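Local structure of 3-dehydroquinate dehydratase (Geobacillus kaustophilus, 2YR1) at residues P25-D30 against G231-A236; R52-R57 against G91-P96. The protein probably catalyses the cis-dehydration of 3-dehydroquinate to 3-dehydroshikimate, the third step of the chorismate pathway, through a Schiff base with the substrate. All coordinates share one frame; numbering follows the deposited sequence.

Interaction 1: P25-D30 against G231-A236; sequences PVVGED and GNQSSA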
loop_
_atom_site.group_PDB
_atom_site.type_symbol
_atom_site.label_atom_id
_atom_site.label_comp_id
_atom_site.label_asym_id
_atom_site.label_seq_id
_atom_site.Cartn_x
_atom_site.Cartn_y
_atom_site.Cartn_z
ATOM N N PRO A 25 9.404 3.691 19.091
ATOM C CA PRO A 25 9.190 4.377 20.361
ATOM C C PRO A 25 9.672 3.602 21.581
ATOM O O PRO A 25 9.697 2.384 21.590
ATOM C CB PRO A 25 7.687 4.541 20.395
ATOM C CG PRO A 25 7.250 3.203 19.859
ATOM C CD PRO A 25 8.151 3.059 18.639
ATOM N N VAL A 26 10.057 4.340 22.607
ATOM C CA VAL A 26 10.470 3.750 23.865
ATOM C C VAL A 26 9.513 4.408 24.838
ATOM O O VAL A 26 9.489 5.637 24.953
ATOM C CB VAL A 26 11.905 4.137 24.266
ATOM C CG1 VAL A 26 12.180 3.664 25.685
ATOM C CG2 VAL A 26 12.903 3.519 23.320
ATOM N N VAL A 27 8.682 3.601 25.487
ATOM C CA VAL A 27 7.736 4.114 26.460
ATOM C C VAL A 27 8.110 3.462 27.780
ATOM O O VAL A 27 8.215 2.234 27.883
ATOM C CB VAL A 27 6.264 3.765 26.104
ATOM C CG1 VAL A 27 5.882 4.391 24.771
ATOM C CG2 VAL A 27 6.073 2.264 26.056
ATOM N N GLY A 28 8.350 4.294 28.781
ATOM C CA GLY A 28 8.722 3.780 30.082
ATOM C C GLY A 28 8.239 4.724 31.159
ATOM O O GLY A 28 8.578 5.903 31.150
ATOM N N GLU A 29 7.446 4.202 32.086
ATOM C CA GLU A 29 6.919 5.005 33.171
ATOM C C GLU A 29 8.034 5.603 34.016
ATOM O O GLU A 29 7.921 6.737 34.485
ATOM C CB GLU A 29 6.012 4.156 34.054
ATOM C CG GLU A 29 5.215 4.957 35.061
ATOM C CD GLU A 29 4.251 4.096 35.853
ATOM O OE1 GLU A 29 3.516 4.659 36.695
ATOM O OE2 GLU A 29 4.230 2.859 35.630
ATOM N N ASP A 30 9.108 4.848 34.218
ATOM C CA ASP A 30 10.213 5.350 35.019
ATOM C C ASP A 30 11.581 5.075 34.416
ATOM O O ASP A 30 11.732 4.271 33.495
ATOM C CB ASP A 30 10.147 4.769 36.432
ATOM C CG ASP A 30 10.380 3.274 36.459
ATOM O OD1 ASP A 30 11.497 2.845 36.106
ATOM O OD2 ASP A 30 9.448 2.530 36.836
ATOM N N GLY A 231 9.476 -1.644 18.354
ATOM C CA GLY A 231 10.802 -2.181 18.616
ATOM C C GLY A 231 10.729 -2.977 19.913
ATOM O O GLY A 231 11.518 -3.902 20.145
ATOM N N ASN A 232 9.784 -2.589 20.770
ATOM C CA ASN A 232 9.535 -3.274 22.037
ATOM C C ASN A 232 8.067 -3.107 22.374
ATOM O O ASN A 232 7.314 -4.083 22.421
ATOM C CB ASN A 232 10.372 -2.703 23.190
ATOM C CG ASN A 232 10.134 -3.454 24.510
ATOM O OD1 ASN A 232 10.574 -4.591 24.677
ATOM N ND2 ASN A 232 9.418 -2.826 25.433
ATOM N N GLN A 233 7.663 -1.863 22.607
ATOM C CA GLN A 233 6.276 -1.565 22.945
ATOM C C GLN A 233 5.632 -0.674 21.897
ATOM O O GLN A 233 6.317 -0.076 21.078
ATOM C CB GLN A 233 6.204 -0.882 24.313
ATOM C CG GLN A 233 4.995 -1.299 25.144
ATOM C CD GLN A 233 5.025 -0.734 26.555
ATOM O OE1 GLN A 233 6.014 -0.888 27.279
ATOM N NE2 GLN A 233 3.931 -0.078 26.958
ATOM N N SER A 234 4.306 -0.594 21.928
ATOM C CA SER A 234 3.552 0.231 20.995
ATOM C C SER A 234 3.274 1.569 21.673
ATOM O O SER A 234 2.957 1.607 22.862
ATOM C CB SER A 234 2.225 -0.460 20.638
ATOM O OG SER A 234 1.416 0.345 19.792
ATOM N N SER A 235 3.398 2.665 20.925
ATOM C CA SER A 235 3.135 3.992 21.489
ATOM C C SER A 235 1.904 4.588 20.820
ATOM O O SER A 235 1.445 5.665 21.192
ATOM C CB SER A 235 4.333 4.926 21.273
ATOM O OG SER A 235 4.446 5.291 19.905
ATOM N N ALA A 236 1.383 3.877 19.822
ATOM C CA ALA A 236 0.207 4.312 19.077
ATOM C C ALA A 236 -0.439 3.128 18.332
ATOM O O ALA A 236 0.239 2.192 17.928
ATOM C CB ALA A 236 0.597 5.411 18.082
HETATM O O HOH W 1 9.456 0.435 23.758
HETATM O O HOH W 2 9.162 0.074 20.303
#
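Pro-25 and Val-27, at the C-terminal end of strand 21-26 of a TIM barrel, meet Gln-233 and Ser-235 in the loop that follows strand 226-228 and leads to helix 242-256. Strands 21-26 and 226-228 are parallel neighbours in the barrel sheet, but here the two segments meet through water and side chains. The loop's first link is Gly-231, whose N donates to a water at 2.6 Å. That same water donates to Pro-25 O (2.7 Å), and its second proton goes to Gln-233 O (3.0 Å), so one molecule ties three backbone groups together. Asn-232 turns its side chain onto Glu-37 and Val-41 of helix 31-43 instead. Gln-233 supplies the second water link: its N donates at 3.1 Å to another water, which in turn donates to Pro-25 O at 2.9 Å. Pro-25 O therefore accepts from two waters. The Gln-233 side chain, extended beyond CG (chi2 173°), runs across the Val-27 side chain at about a right angle. The CG2 methyl of Val-27 lies over its amide, 3.2 Å from Gln-233 CD and scarcely farther from OE1 and NE2, which places it above the flat group and not at one end. The CB of Ser-234 points away from the strand, and its side chain touches Gln-239. Ser-235, predicted to bind 3-dehydroquinate, returns to the strand. Its N is held by Gln-239 OE1, and its O is a probable acceptor for Arg-52 NH1; both partners are predicted substrate-binding residues. Its CB also faces CG1 of Val-27. With OG set between backbone N and carbonyl carbon (chi1 71°), the hydroxyl lies against the proline ring, 3.4 Å from Pro-25 CB. The packing is tight here, Ser-235 CB standing just 3.5 Å from Pro-25 CB.

Interaction 2: R52-R57 against G91-P96; sequences RADFFR and GGQPIP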
loop_
_atom_site.group_PDB
_atom_site.type_symbol
_atom_site.label_atom_id
_atom_site.label_comp_id
_atom_site.label_asym_id
_atom_site.label_seq_id
_atom_site.Cartn_x
_atom_site.Cartn_y
_atom_site.Cartn_z
ATOM N N ARG A 52 8.939 8.601 24.155
ATOM C CA ARG A 52 7.699 9.257 24.499
ATOM C C ARG A 52 7.732 9.632 25.982
ATOM O O ARG A 52 7.083 9.001 26.831
ATOM C CB ARG A 52 6.537 8.313 24.201
ATOM C CG ARG A 52 6.123 8.268 22.743
ATOM C CD ARG A 52 5.424 9.562 22.377
ATOM N NE ARG A 52 4.201 9.763 23.152
ATOM C CZ ARG A 52 3.058 9.124 22.918
ATOM N NH1 ARG A 52 2.985 8.246 21.929
ATOM N NH2 ARG A 52 1.987 9.364 23.667
ATOM N N ALA A 53 8.490 10.685 26.272
ATOM C CA ALA A 53 8.681 11.166 27.631
ATOM C C ALA A 53 7.408 11.423 28.426
ATOM O O ALA A 53 7.467 11.565 29.652
ATOM C CB ALA A 53 9.555 12.417 27.611
ATOM N N ASP A 54 6.258 11.477 27.760
ATOM C CA ASP A 54 5.024 11.725 28.490
ATOM C C ASP A 54 4.544 10.530 29.315
ATOM O O ASP A 54 3.519 10.615 30.002
ATOM C CB ASP A 54 3.922 12.221 27.551
ATOM C CG ASP A 54 3.803 11.400 26.289
ATOM O OD1 ASP A 54 4.815 11.241 25.578
ATOM O OD2 ASP A 54 2.682 10.930 26.004
ATOM N N PHE A 55 5.288 9.429 29.249
ATOM C CA PHE A 55 4.970 8.229 30.022
ATOM C C PHE A 55 5.706 8.289 31.366
ATOM O O PHE A 55 5.248 7.741 32.367
ATOM C CB PHE A 55 5.406 6.962 29.276
ATOM C CG PHE A 55 4.406 6.480 28.262
ATOM C CD1 PHE A 55 4.241 7.148 27.055
ATOM C CD2 PHE A 55 3.604 5.372 28.533
ATOM C CE1 PHE A 55 3.289 6.724 26.131
ATOM C CE2 PHE A 55 2.649 4.939 27.615
ATOM C CZ PHE A 55 2.491 5.619 26.411
ATOM N N PHE A 56 6.854 8.964 31.351
ATOM C CA PHE A 56 7.731 9.153 32.506
ATOM C C PHE A 56 6.952 9.774 33.671
ATOM O O PHE A 56 6.478 10.915 33.572
ATOM C CB PHE A 56 8.869 10.092 32.085
ATOM C CG PHE A 56 10.112 9.979 32.908
ATOM C CD1 PHE A 56 11.014 8.946 32.686
ATOM C CD2 PHE A 56 10.417 10.947 33.863
ATOM C CE1 PHE A 56 12.207 8.881 33.397
ATOM C CE2 PHE A 56 11.611 10.889 34.581
ATOM C CZ PHE A 56 12.508 9.858 34.347
ATOM N N ARG A 57 6.806 9.042 34.773
ATOM C CA ARG A 57 6.070 9.603 35.906
ATOM C C ARG A 57 6.820 10.756 36.580
ATOM O O ARG A 57 6.201 11.725 36.990
ATOM C CB ARG A 57 5.730 8.525 36.954
ATOM C CG ARG A 57 4.332 7.915 36.794
ATOM C CD ARG A 57 3.826 7.224 38.074
ATOM N NE ARG A 57 4.709 6.146 38.519
ATOM C CZ ARG A 57 5.818 6.315 39.244
ATOM N NH1 ARG A 57 6.196 7.528 39.629
ATOM N NH2 ARG A 57 6.564 5.263 39.564
ATOM N N GLY A 91 -3.628 12.123 22.283
ATOM C CA GLY A 91 -3.241 10.742 22.531
ATOM C C GLY A 91 -2.164 10.534 23.577
ATOM O O GLY A 91 -1.806 9.397 23.907
ATOM N N GLY A 92 -1.637 11.625 24.112
ATOM C CA GLY A 92 -0.595 11.495 25.111
ATOM C C GLY A 92 -1.089 11.165 26.514
ATOM O O GLY A 92 -2.239 11.427 26.861
ATOM N N GLN A 93 -0.194 10.584 27.308
ATOM C CA GLN A 93 -0.457 10.195 28.691
ATOM C C GLN A 93 -0.784 11.405 29.580
ATOM O O GLN A 93 -0.841 12.543 29.100
ATOM C CB GLN A 93 0.780 9.483 29.243
ATOM C CG GLN A 93 1.122 8.190 28.519
ATOM C CD GLN A 93 0.053 7.134 28.707
ATOM O OE1 GLN A 93 -0.229 6.726 29.834
ATOM N NE2 GLN A 93 -0.554 6.691 27.606
ATOM N N PRO A 94 -1.026 11.168 30.890
ATOM C CA PRO A 94 -1.336 12.249 31.838
ATOM C C PRO A 94 -0.024 12.855 32.324
ATOM O O PRO A 94 0.900 12.127 32.711
ATOM C CB PRO A 94 -2.091 11.527 32.951
ATOM C CG PRO A 94 -1.386 10.206 32.999
ATOM C CD PRO A 94 -1.265 9.852 31.520
ATOM N N ILE A 95 0.039 14.183 32.316
ATOM C CA ILE A 95 1.245 14.919 32.688
ATOM C C ILE A 95 1.029 15.913 33.847
ATOM O O ILE A 95 0.164 16.779 33.779
ATOM C CB ILE A 95 1.778 15.650 31.429
ATOM C CG1 ILE A 95 3.014 16.471 31.750
ATOM C CG2 ILE A 95 0.694 16.555 30.856
ATOM C CD1 ILE A 95 3.651 17.081 30.519
ATOM N N PRO A 96 1.826 15.788 34.924
ATOM C CA PRO A 96 1.757 16.643 36.117
ATOM C C PRO A 96 2.239 18.089 35.982
ATOM O O PRO A 96 1.791 18.957 36.733
ATOM C CB PRO A 96 2.587 15.871 37.133
ATOM C CG PRO A 96 3.645 15.244 36.279
ATOM C CD PRO A 96 2.821 14.717 35.119
#
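Asp-54 and Phe-55 receive Gln-93 where two loops at the C-terminal ends of neighbouring TIM-barrel strands, 48-52 and 81-84, run side by side. The polar part centres on the Asp-54 carboxylate. Arg-52 grips it side-on with two nitrogens, NE to OD1 and NH2 to OD2, each 2.9 Å long, close to the guanidinium plane and directed at a syn lone pair. The anti lone pair of OD2 is used by the other loop: Gln-93 N donates to it at 3.2 Å. Two donors thus fix OD2, and the carboxylate in turn sets the rotation of Arg-52, a residue predicted to bind 3-dehydroquinate; Arg-86, another predicted binding residue, lies beside it. The carboxylate also lies close to the other backbone, Asp-54 OD2 being 3.4 Å from Gly-92 CA, where a CB would sit tightly against OD2. The nonpolar part is a CH-pi contact. Gln-93 CG sits 3.4 Å from the centroid of the Phe-55 ring and 5° off its normal, almost exactly over the centre. The bend at chi2 (-65°) folds the amide back along the ring, with the two planes 21° apart and stacked. Phe-55 CE1 also overlies the outer part of one face of the Arg-52 guanidinium, 3.8 Å above the plane. Beyond CG, the amide's nearest approach is Gln-93 NE2 to Phe-55 CZ, 3.4 Å.

Overall arrangement
Both interactions lie at the C-terminal ends of parallel strands in one TIM barrel, their centres 11 Å apart. Along the sheet the strands run 81-84, 48-52, 21-26, 226-228, so the four loops that follow them are successive neighbours around the rim. Both segments of interaction 2 fall between the two segments of interaction 1 in sequence; interaction 1 joins the end of the first barrel strand to the loop after the last, where the barrel closes. Besides the Arg-52 to Ser-235 tie, the Glu-29 to Arg-57 salt bridge and Val-27 packed on Phe-55 join them directly. Together they place Arg-52 and Ser-235, both predicted substrate-binding residues, side by side at the barrel mouth.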